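Local coordinates for aspartate-semialdehyde dehydrogenase (Candida albicans, PDB 3HSK), which catalyses the NADPH-dependent reductive dephosphorylation of 4-phospho-L-aspartate to L-aspartate semialdehyde, the second step toward methionine and threonine, at residues K230-T235 and V259-N264. Residues are numbered along the deposited sequence; the frame is centred on the assembly and turned at random.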
ATOM      1  N   LYS A 230       6.519 -15.552   1.444  1.00 40.17           N
ATOM      2  CA  LYS A 230       7.128 -15.686   0.123  1.00 40.62           C
ATOM      3  C   LYS A 230       8.044 -14.498  -0.158  1.00 40.68           C
ATOM      4  O   LYS A 230       9.244 -14.660  -0.378  1.00 40.90           O
ATOM      5  CB  LYS A 230       6.014 -15.728  -0.921  1.00 40.79           C
ATOM      6  CG  LYS A 230       6.286 -16.542  -2.161  1.00 42.10           C
ATOM      7  CD  LYS A 230       4.980 -16.994  -2.830  1.00 43.91           C
ATOM      8  CE  LYS A 230       4.291 -18.128  -2.038  1.00 45.38           C
ATOM      9  NZ  LYS A 230       3.182 -18.801  -2.785  1.00 45.35           N
ATOM     10  N   LEU A 231       7.466 -13.304  -0.114  1.00 40.81           N
ATOM     11  CA  LEU A 231       8.169 -12.060  -0.404  1.00 40.94           C
ATOM     12  C   LEU A 231       9.389 -11.855   0.501  1.00 40.85           C
ATOM     13  O   LEU A 231      10.469 -11.514   0.028  1.00 40.91           O
ATOM     14  CB  LEU A 231       7.195 -10.884  -0.264  1.00 41.09           C
ATOM     15  CG  LEU A 231       7.201  -9.749  -1.288  1.00 41.25           C
ATOM     16  CD1 LEU A 231       7.281 -10.294  -2.680  1.00 41.81           C
ATOM     17  CD2 LEU A 231       5.945  -8.920  -1.145  1.00 41.13           C
ATOM     18  N   GLU A 232       9.207 -12.082   1.797  1.00 40.72           N
ATOM     19  CA  GLU A 232      10.266 -11.890   2.779  1.00 40.79           C
ATOM     20  C   GLU A 232      11.405 -12.914   2.669  1.00 40.97           C
ATOM     21  O   GLU A 232      12.577 -12.550   2.766  1.00 41.09           O
ATOM     22  CB  GLU A 232       9.685 -11.882   4.192  1.00 40.62           C
ATOM     23  CG  GLU A 232       8.848 -10.644   4.478  1.00 40.30           C
ATOM     24  CD  GLU A 232       8.126 -10.706   5.803  1.00 40.09           C
ATOM     25  OE1 GLU A 232       8.437 -11.594   6.625  1.00 40.15           O
ATOM     26  OE2 GLU A 232       7.236  -9.860   6.021  1.00 39.84           O
ATOM     27  N   TRP A 233      11.052 -14.180   2.456  1.00 40.95           N
ATOM     28  CA  TRP A 233      12.033 -15.260   2.379  1.00 41.14           C
ATOM     29  C   TRP A 233      12.752 -15.332   1.032  1.00 41.03           C
ATOM     30  O   TRP A 233      13.973 -15.497   0.985  1.00 41.19           O
ATOM     31  CB  TRP A 233      11.380 -16.613   2.696  1.00 41.38           C
ATOM     32  CG  TRP A 233      12.383 -17.693   2.929  1.00 41.45           C
ATOM     33  CD1 TRP A 233      12.855 -18.125   4.139  1.00 41.74           C
ATOM     34  CD2 TRP A 233      13.056 -18.471   1.931  1.00 41.29           C
ATOM     35  NE1 TRP A 233      13.775 -19.133   3.954  1.00 42.08           N
ATOM     36  CE2 TRP A 233      13.920 -19.364   2.610  1.00 41.78           C
ATOM     37  CE3 TRP A 233      13.006 -18.512   0.529  1.00 41.86           C
ATOM     38  CZ2 TRP A 233      14.734 -20.283   1.932  1.00 41.57           C
ATOM     39  CZ3 TRP A 233      13.819 -19.425  -0.147  1.00 41.73           C
ATOM     40  CH2 TRP A 233      14.673 -20.296   0.559  1.00 41.47           C
ATOM     41  N   GLU A 234      11.996 -15.235  -0.057  1.00 40.84           N
ATOM     42  CA  GLU A 234      12.557 -15.383  -1.403  1.00 40.67           C
ATOM     43  C   GLU A 234      13.572 -14.298  -1.753  1.00 40.56           C
ATOM     44  O   GLU A 234      14.580 -14.571  -2.404  1.00 40.36           O
ATOM     45  CB  GLU A 234      11.450 -15.413  -2.455  1.00 40.55           C
ATOM     46  CG  GLU A 234      10.605 -16.680  -2.436  1.00 41.31           C
ATOM     47  CD  GLU A 234       9.674 -16.789  -3.632  1.00 41.25           C
ATOM     48  OE1 GLU A 234       9.787 -15.974  -4.571  1.00 42.77           O
ATOM     49  OE2 GLU A 234       8.830 -17.700  -3.636  1.00 42.04           O
ATOM     50  N   THR A 235      13.301 -13.067  -1.327  1.00 40.32           N
ATOM     51  CA  THR A 235      14.201 -11.954  -1.624  1.00 40.37           C
ATOM     52  C   THR A 235      15.590 -12.189  -1.001  1.00 39.85           C
ATOM     53  O   THR A 235      16.609 -11.840  -1.592  1.00 39.56           O
ATOM     54  CB  THR A 235      13.599 -10.591  -1.194  1.00 40.43           C
ATOM     55  OG1 THR A 235      13.188 -10.658   0.168  1.00 41.83           O
ATOM     56  CG2 THR A 235      12.387 -10.258  -2.024  1.00 40.38           C
ATOM     57  N   VAL A 259      13.437  -7.798   6.156  1.00 43.30           N
ATOM     58  CA  VAL A 259      12.485  -7.618   5.071  1.00 42.59           C
ATOM     59  C   VAL A 259      11.062  -7.712   5.629  1.00 41.62           C
ATOM     60  O   VAL A 259      10.696  -8.700   6.279  1.00 41.23           O
ATOM     61  CB  VAL A 259      12.702  -8.642   3.931  1.00 42.93           C
ATOM     62  CG1 VAL A 259      13.988  -8.346   3.153  1.00 43.18           C
ATOM     63  CG2 VAL A 259      12.777 -10.047   4.495  1.00 44.19           C
ATOM     64  N   SER A 260      10.273  -6.670   5.392  1.00 40.26           N
ATOM     65  CA  SER A 260       8.919  -6.617   5.921  1.00 39.48           C
ATOM     66  C   SER A 260       7.918  -6.390   4.797  1.00 38.59           C
ATOM     67  O   SER A 260       7.961  -5.364   4.118  1.00 38.19           O
ATOM     68  CB  SER A 260       8.798  -5.520   6.975  1.00 39.52           C
ATOM     69  OG  SER A 260       7.548  -5.597   7.634  1.00 40.78           O
ATOM     70  N   ALA A 261       7.038  -7.371   4.594  1.00 37.33           N
ATOM     71  CA  ALA A 261       6.042  -7.309   3.526  1.00 36.56           C
ATOM     72  C   ALA A 261       4.622  -7.176   4.058  1.00 36.09           C
ATOM     73  O   ALA A 261       4.257  -7.796   5.058  1.00 35.84           O
ATOM     74  CB  ALA A 261       6.153  -8.522   2.626  1.00 36.37           C
ATOM     75  N   GLN A 262       3.829  -6.357   3.377  1.00 35.89           N
ATOM     76  CA  GLN A 262       2.397  -6.252   3.628  1.00 35.42           C
ATOM     77  C   GLN A 262       1.683  -6.288   2.275  1.00 35.46           C
ATOM     78  O   GLN A 262       1.827  -5.374   1.451  1.00 35.91           O
ATOM     79  CB  GLN A 262       2.061  -4.988   4.438  1.00 35.46           C
ATOM     80  CG  GLN A 262       2.615  -5.007   5.866  1.00 34.91           C
ATOM     81  CD  GLN A 262       2.032  -3.944   6.783  1.00 35.98           C
ATOM     82  OE1 GLN A 262       2.774  -3.168   7.390  1.00 38.13           O
ATOM     83  NE2 GLN A 262       0.708  -3.917   6.915  1.00 35.04           N
ATOM     84  N   CYS A 263       0.942  -7.363   2.031  1.00 34.64           N
ATOM     85  CA  CYS A 263       0.360  -7.578   0.717  1.00 34.71           C
ATOM     86  C   CYS A 263      -1.141  -7.351   0.685  1.00 34.52           C
ATOM     87  O   CYS A 263      -1.858  -7.745   1.610  1.00 34.26           O
ATOM     88  CB  CYS A 263       0.722  -8.964   0.189  1.00 34.72           C
ATOM     89  SG  CYS A 263       2.508  -9.218   0.120  1.00 35.29           S
ATOM     90  N   ASN A 264      -1.600  -6.717  -0.394  1.00 34.33           N
ATOM     91  CA  ASN A 264      -3.004  -6.357  -0.564  1.00 34.24           C
ATOM     92  C   ASN A 264      -3.460  -6.610  -1.993  1.00 34.23           C
ATOM     93  O   ASN A 264      -2.720  -6.362  -2.942  1.00 34.33           O
ATOM     94  CB  ASN A 264      -3.238  -4.883  -0.225  1.00 33.90           C
ATOM     95  CG  ASN A 264      -2.671  -4.489   1.126  1.00 34.62           C
ATOM     96  OD1 ASN A 264      -3.334  -4.613   2.149  1.00 34.57           O
ATOM     97  ND2 ASN A 264      -1.437  -3.988   1.130  1.00 35.52           N
TER
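Glu232 lays its side chain along the backbone of Val259 to Ala261, its methylene carbons passing over the strand before the carboxylate reaches a peptide N-H. The chain runs extended beyond CG, with CG turned away from its own carbonyl carbon, and this carries OE2 to 2.9 Å from Ala261 N. That hydrogen bond is nearly straight, 169° at the hydrogen, and uses the anti side of the carboxylate, with the N-H lying 16° out of its plane. Nearer the helix, Glu232 CB packs on Val259 CG2 at 3.6 Å, the same methyl that also lies against the backbone carbonyl of Glu232. Val259 CG1 passes alongside Thr235 OG1, the two side chains pointing in opposite directions; that hydroxyl is turned back along its own helix to donate to Leu231 O at 2.9 Å, in the carbonyl plane. One turn before Thr235, Leu231 CD2 touches both Ala261 CB (3.8 Å) and Cys263 SG (3.7 Å), a small apolar patch. Leu231 also packs on Ser173 and Thr174 of helix 172-188 and on Thr196 of strand 191-199, which pairs with strand 258-262 through backbone bonds at Ser260 and Gln262. Helix 227-238 thus packs against the strand that is outermost, within this chain, in the mixed sheet of the dimerisation domain, the two local axes 7.5 Å apart and running roughly antiparallel at 150°. Across the dimer interface, Lys352 of the second subunit forms a salt bridge with Glu232 OE2 and a hydrogen bond with Ala261 O, while Asp346 of that subunit takes the Ser260 hydroxyl. With a peptide N-H and a lysine both meeting OE2, the carboxylate is probably held ionised, and it links helix, strand and partner subunit through one oxygen.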